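Local coordinates for protein DMATS type aromatic prenyltransferase (Streptomyces coelicolor, PDB 6ZS0) that probably transfers a dimethylallyl group to the C5 position of tryptophan's indole ring, as a prenyltransferase with an ABBA-barrel fold, at residues Gly12-Leu17 with Val64-Ser69; Asp279-Asp284 with Leu288-Thr293. All coordinates share one frame; numbering follows the deposited sequence.

Interaction 1: Gly12-Leu17 with Val64-Ser69; sequences GQLRRL and VEFSLS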
loop_
_atom_site.group_PDB
_atom_site.type_symbol
_atom_site.label_atom_id
_atom_site.label_comp_id
_atom_site.label_asym_id
_atom_site.label_seq_id
_atom_site.Cartn_x
_atom_site.Cartn_y
_atom_site.Cartn_z
ATOM N N GLY A 12 6.351 16.684 5.985
ATOM C CA GLY A 12 6.161 17.725 4.981
ATOM C C GLY A 12 5.382 17.171 3.809
ATOM O O GLY A 12 4.441 17.822 3.341
ATOM N N GLN A 13 5.722 15.957 3.367
ATOM C CA GLN A 13 5.006 15.301 2.258
ATOM C C GLN A 13 3.559 15.045 2.673
ATOM O O GLN A 13 2.678 15.280 1.866
ATOM C CB GLN A 13 5.721 14.018 1.844
ATOM C CG GLN A 13 7.039 14.282 1.128
ATOM C CD GLN A 13 7.776 13.018 0.793
ATOM O OE1 GLN A 13 7.834 12.079 1.591
ATOM N NE2 GLN A 13 8.263 12.956 -0.443
ATOM N N LEU A 14 3.323 14.542 3.886
ATOM C CA LEU A 14 1.954 14.232 4.351
ATOM C C LEU A 14 1.134 15.528 4.321
ATOM O O LEU A 14 0.000 15.503 3.838
ATOM C CB LEU A 14 1.997 13.597 5.740
ATOM C CG LEU A 14 0.632 13.189 6.312
ATOM C CD1 LEU A 14 0.771 12.011 7.271
ATOM C CD2 LEU A 14 -0.064 14.363 6.992
ATOM N N ARG A 15 1.705 16.621 4.801
ATOM C CA ARG A 15 0.998 17.914 4.896
ATOM C C ARG A 15 0.640 18.424 3.506
ATOM O O ARG A 15 -0.535 18.859 3.314
ATOM C CB ARG A 15 1.851 18.930 5.642
ATOM C CG ARG A 15 1.983 18.650 7.127
ATOM C CD ARG A 15 2.934 19.661 7.741
ATOM N NE ARG A 15 3.221 19.304 9.128
ATOM C CZ ARG A 15 2.458 19.622 10.170
ATOM N NH1 ARG A 15 2.815 19.249 11.395
ATOM N NH2 ARG A 15 1.357 20.324 9.993
ATOM N N ARG A 16 1.596 18.418 2.584
ATOM C CA ARG A 16 1.379 18.976 1.227
ATOM C C ARG A 16 0.405 18.081 0.472
ATOM O O ARG A 16 -0.511 18.607 -0.175
ATOM C CB ARG A 16 2.699 19.178 0.487
ATOM C CG ARG A 16 3.612 20.207 1.143
ATOM C CD ARG A 16 4.835 20.492 0.303
ATOM N NE ARG A 16 5.580 19.274 -0.015
ATOM C CZ ARG A 16 6.576 18.781 0.706
ATOM N NH1 ARG A 16 6.986 19.402 1.791
ATOM N NH2 ARG A 16 7.176 17.668 0.320
ATOM N N LEU A 17 0.565 16.763 0.555
ATOM C CA LEU A 17 -0.355 15.823 -0.112
ATOM C C LEU A 17 -1.744 15.923 0.516
ATOM O O LEU A 17 -2.707 15.909 -0.236
ATOM C CB LEU A 17 0.181 14.394 0.003
ATOM C CG LEU A 17 1.309 14.011 -0.928
ATOM C CD1 LEU A 17 1.870 12.657 -0.499
ATOM C CD2 LEU A 17 0.841 13.976 -2.382
ATOM N N VAL A 64 7.889 4.782 4.687
ATOM C CA VAL A 64 6.622 5.497 4.474
ATOM C C VAL A 64 6.330 5.451 2.983
ATOM O O VAL A 64 7.282 5.610 2.206
ATOM C CB VAL A 64 6.697 6.951 4.941
ATOM C CG1 VAL A 64 5.358 7.644 4.806
ATOM C CG2 VAL A 64 7.199 7.072 6.380
ATOM N N GLU A 65 5.062 5.265 2.652
ATOM C CA GLU A 65 4.567 5.369 1.268
ATOM C C GLU A 65 3.203 6.013 1.333
ATOM O O GLU A 65 2.542 5.890 2.340
ATOM C CB GLU A 65 4.479 3.991 0.609
ATOM C CG GLU A 65 3.979 4.043 -0.834
ATOM C CD GLU A 65 3.796 2.672 -1.468
ATOM O OE1 GLU A 65 2.852 1.958 -1.057
ATOM O OE2 GLU A 65 4.613 2.322 -2.365
ATOM N N PHE A 66 2.839 6.766 0.318
ATOM C CA PHE A 66 1.518 7.419 0.274
ATOM C C PHE A 66 0.678 6.796 -0.824
ATOM O O PHE A 66 1.218 6.138 -1.735
ATOM C CB PHE A 66 1.646 8.911 0.022
ATOM C CG PHE A 66 2.437 9.612 1.095
ATOM C CD1 PHE A 66 3.770 9.945 0.893
ATOM C CD2 PHE A 66 1.855 9.895 2.320
ATOM C CE1 PHE A 66 4.500 10.593 1.882
ATOM C CE2 PHE A 66 2.587 10.532 3.311
ATOM C CZ PHE A 66 3.902 10.896 3.086
ATOM N N SER A 67 -0.620 6.961 -0.718
ATOM C CA SER A 67 -1.517 6.624 -1.842
ATOM C C SER A 67 -2.663 7.622 -1.905
ATOM O O SER A 67 -3.079 8.138 -0.863
ATOM C CB SER A 67 -1.984 5.193 -1.770
ATOM O OG SER A 67 -2.837 4.938 -0.662
ATOM N N LEU A 68 -3.172 7.827 -3.114
ATOM C CA LEU A 68 -4.430 8.563 -3.359
ATOM C C LEU A 68 -5.356 7.655 -4.132
ATOM O O LEU A 68 -4.948 7.168 -5.214
ATOM C CB LEU A 68 -4.154 9.836 -4.143
ATOM C CG LEU A 68 -3.430 10.931 -3.371
ATOM C CD1 LEU A 68 -3.101 12.105 -4.272
ATOM C CD2 LEU A 68 -4.243 11.396 -2.183
ATOM N N SER A 69 -6.563 7.437 -3.601
ATOM C CA SER A 69 -7.630 6.594 -4.198
ATOM C C SER A 69 -8.761 7.486 -4.709
ATOM O O SER A 69 -9.368 8.219 -3.887
ATOM C CB SER A 69 -8.157 5.591 -3.233
ATOM O OG SER A 69 -7.132 4.755 -2.749
#

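Interaction 2: Asp279-Asp284 with Leu288-Thr293; sequences DYVRHD and LARAST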
loop_
_atom_site.group_PDB
_atom_site.type_symbol
_atom_site.label_atom_id
_atom_site.label_comp_id
_atom_site.label_asym_id
_atom_site.label_seq_id
_atom_site.Cartn_x
_atom_site.Cartn_y
_atom_site.Cartn_z
ATOM N N ASP A 279 8.164 -0.075 -13.155
ATOM C CA ASP A 279 9.048 -1.012 -13.887
ATOM C C ASP A 279 8.771 -0.972 -15.392
ATOM O O ASP A 279 9.516 -1.586 -16.099
ATOM C CB ASP A 279 8.875 -2.441 -13.381
ATOM C CG ASP A 279 9.441 -2.684 -12.007
ATOM O OD1 ASP A 279 10.063 -1.758 -11.444
ATOM O OD2 ASP A 279 9.340 -3.845 -11.556
ATOM N N TYR A 280 7.777 -0.209 -15.850
ATOM C CA TYR A 280 7.246 -0.343 -17.244
ATOM C C TYR A 280 7.229 1.008 -17.953
ATOM O O TYR A 280 6.586 1.093 -19.012
ATOM C CB TYR A 280 5.845 -0.985 -17.235
ATOM C CG TYR A 280 5.863 -2.363 -16.618
ATOM C CD1 TYR A 280 6.621 -3.371 -17.161
ATOM C CD2 TYR A 280 5.143 -2.647 -15.473
ATOM C CE1 TYR A 280 6.703 -4.621 -16.578
ATOM C CE2 TYR A 280 5.178 -3.897 -14.885
ATOM C CZ TYR A 280 5.956 -4.898 -15.444
ATOM O OH TYR A 280 6.067 -6.131 -14.862
ATOM N N VAL A 281 7.899 2.014 -17.409
ATOM C CA VAL A 281 7.909 3.387 -17.980
ATOM C C VAL A 281 9.346 3.882 -18.102
ATOM O O VAL A 281 10.196 3.408 -17.360
ATOM C CB VAL A 281 7.107 4.349 -17.101
ATOM C CG1 VAL A 281 5.645 3.985 -17.086
ATOM C CG2 VAL A 281 7.673 4.416 -15.695
ATOM N N ARG A 282 9.559 4.896 -18.942
ATOM C CA ARG A 282 10.860 5.606 -19.032
ATOM C C ARG A 282 11.016 6.550 -17.845
ATOM O O ARG A 282 12.139 6.770 -17.435
ATOM C CB ARG A 282 10.942 6.441 -20.307
ATOM C CG ARG A 282 10.861 5.649 -21.593
ATOM C CD ARG A 282 10.861 6.593 -22.797
ATOM N NE ARG A 282 10.936 5.902 -24.084
ATOM C CZ ARG A 282 9.898 5.372 -24.742
ATOM N NH1 ARG A 282 10.100 4.771 -25.908
ATOM N NH2 ARG A 282 8.674 5.429 -24.231
ATOM N N HIS A 283 9.922 7.137 -17.368
ATOM C CA HIS A 283 9.948 8.179 -16.316
ATOM C C HIS A 283 8.547 8.389 -15.761
ATOM O O HIS A 283 7.564 7.834 -16.316
ATOM C CB HIS A 283 10.587 9.492 -16.832
ATOM C CG HIS A 283 9.981 9.993 -18.098
ATOM N ND1 HIS A 283 8.714 10.503 -18.138
ATOM C CD2 HIS A 283 10.462 10.046 -19.366
ATOM C CE1 HIS A 283 8.427 10.873 -19.384
ATOM N NE2 HIS A 283 9.488 10.602 -20.151
ATOM N N ASP A 284 8.446 9.177 -14.708
ATOM C CA ASP A 284 7.156 9.448 -14.043
ATOM C C ASP A 284 6.235 10.282 -14.927
ATOM O O ASP A 284 5.018 10.255 -14.688
ATOM C CB ASP A 284 7.386 10.086 -12.674
ATOM C CG ASP A 284 7.742 9.025 -11.667
ATOM O OD1 ASP A 284 6.889 8.123 -11.491
ATOM O OD2 ASP A 284 8.819 9.120 -11.063
ATOM N N LEU A 288 2.432 9.109 -15.097
ATOM C CA LEU A 288 1.360 10.101 -14.853
ATOM C C LEU A 288 0.383 10.071 -16.038
ATOM O O LEU A 288 -0.856 10.066 -15.810
ATOM C CB LEU A 288 1.966 11.496 -14.632
ATOM C CG LEU A 288 1.027 12.531 -13.994
ATOM C CD1 LEU A 288 0.637 12.135 -12.581
ATOM C CD2 LEU A 288 1.666 13.914 -13.941
ATOM N N ALA A 289 0.911 10.008 -17.255
ATOM C CA ALA A 289 0.085 9.966 -18.479
ATOM C C ALA A 289 -0.823 8.713 -18.456
ATOM O O ALA A 289 -2.059 8.839 -18.704
ATOM C CB ALA A 289 0.979 10.023 -19.689
ATOM N N ARG A 290 -0.267 7.548 -18.117
ATOM C CA ARG A 290 -1.040 6.285 -18.045
ATOM C C ARG A 290 -2.054 6.368 -16.913
ATOM O O ARG A 290 -3.201 5.985 -17.111
ATOM C CB ARG A 290 -0.113 5.094 -17.822
ATOM C CG ARG A 290 0.807 4.823 -18.994
ATOM C CD ARG A 290 1.696 3.624 -18.780
ATOM N NE ARG A 290 2.786 3.553 -19.731
ATOM C CZ ARG A 290 3.753 2.643 -19.689
ATOM N NH1 ARG A 290 3.720 1.673 -18.783
ATOM N NH2 ARG A 290 4.739 2.691 -20.561
ATOM N N ALA A 291 -1.660 6.870 -15.742
ATOM C CA ALA A 291 -2.621 7.041 -14.636
ATOM C C ALA A 291 -3.783 7.924 -15.089
ATOM O O ALA A 291 -4.961 7.613 -14.742
ATOM C CB ALA A 291 -1.930 7.628 -13.455
ATOM N N SER A 292 -3.472 9.003 -15.801
ATOM C CA SER A 292 -4.492 9.983 -16.256
ATOM C C SER A 292 -5.476 9.281 -17.202
ATOM O O SER A 292 -6.685 9.505 -17.069
ATOM C CB SER A 292 -3.837 11.185 -16.861
ATOM O OG SER A 292 -3.073 11.887 -15.894
ATOM N N THR A 293 -4.989 8.421 -18.093
ATOM C CA THR A 293 -5.829 7.613 -19.027
ATOM C C THR A 293 -6.756 6.687 -18.230
ATOM O O THR A 293 -7.949 6.617 -18.550
ATOM C CB THR A 293 -4.979 6.821 -20.019
ATOM O OG1 THR A 293 -4.185 7.765 -20.740
ATOM C CG2 THR A 293 -5.818 5.989 -20.968
#

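Interaction 1: Gly12-Leu17 with Val64-Ser69
The side-chain amide of Gln13 is held at both ends, OE1 by Ser345 OG and NE2 by Leu312 O, and this fixed group borders the ring of Phe66 across the contact. The setting is the ABBA barrel: helix 6-20, part of the outer helical layer, lies against strand 64-70 of the closed antiparallel sheet. The short axes of the two segments are nearly parallel, 7° between their N-to-C directions, and 10.2 Å apart at closest approach. Gln13 and Leu17 lie one helical turn apart and both point toward the strand, and every close contact between the two segments falls on Phe66. With CG anti to its own carbonyl carbon (chi1 -60°), the Phe66 ring is turned so that CZ and CE1 meet Gln13 and Leu14 while one face meets Leu17.

Leu17 comes in over that face. Its CD1 methyl makes a CH-pi contact, 3.8 Å from the centroid of the Phe66 ring and 24° off the normal, shifted toward CG and CD1. At the far end of the ring the helix backbone comes close, with Leu14 N 3.8 Å from Phe66 CZ, while Leu14 CB packs against CE2. Leu14 itself continues onto Leu35 of helix 25-39, so a second helix joins the same apolar layer. Leu17 likewise spreads onto Ala308, Ala311 and Leu312 of helix 303-312.

Glu65 and Ser67 alternate with Phe66 along the strand and point away from the helix, consistent with the interior of the barrel, where enzymes of this fold bind their substrates.

The Gln13 amide plane stands nearly perpendicular to the Phe66 ring. Gln13 CB approaches CE1 obliquely at 3.6 Å, whereas Gln13 OE1 lies in the ring plane at its edge, 3.7 Å from Phe66 CE1.

Interaction 2: Asp279-Asp284 with Leu288-Thr293
The loop that follows strand 270-275 turns into helix 284-297 here, and Arg290, from the second turn of that helix, reaches back to the loop backbone at Tyr280. The two terminal nitrogens of Arg290 both donate to a single carbonyl oxygen: Tyr280 O lies 2.9 Å from Arg290 NH2 and equally far from NH1. Both bonds are bent, with N-H...O angles near 135°, and both come from the same face of the carbonyl, yet they differ in direction. NH2 is tilted only 23° from the carbonyl plane, whereas NH1 sits well above it, 63° out and not on a lone pair. The chain of Arg290 is extended from CG to NE, which gives it the reach. Val281 CG1 sits over the centre of one guanidinium face, 3.5 Å from Arg290 CZ, and Tyr280 CB lies in plane at the edge, 3.7 Å from Arg290 NH1. NH1 also donates to Ala239 O.

Leu288 N bonds to Asp284 O at 2.9 Å. The Asp284 carboxylate turns elsewhere, to the backbone N of Leu323 and Ile324 and to Arg315. With His283 as N-cap and Arg290 binding carbonyls of a loop and of the end of helix 229-240, this is a strand-to-helix connection of the alpha-beta-beta-alpha barrel.

Both segments of interaction 1 precede those of interaction 2 in sequence, and the two do not touch: their centres are 19 Å apart and their nearest atoms about 9 Å. Helix 303-312 touches both, meeting interaction 2 where Leu288 packs on Leu305 and His306. The sheet connects them as well, since strand 64-70 pairs with strand 338-344, which pairs with strand 324-332, where Ile324 and Leu327 meet Leu288 and Ala291 respectively. The centre of interaction 2 lies about 18 Å from the centre of the chain, against about 12 Å for interaction 1. Both involve the helical layer outside a barrel whose interior, as in relatives, probably holds the substrates.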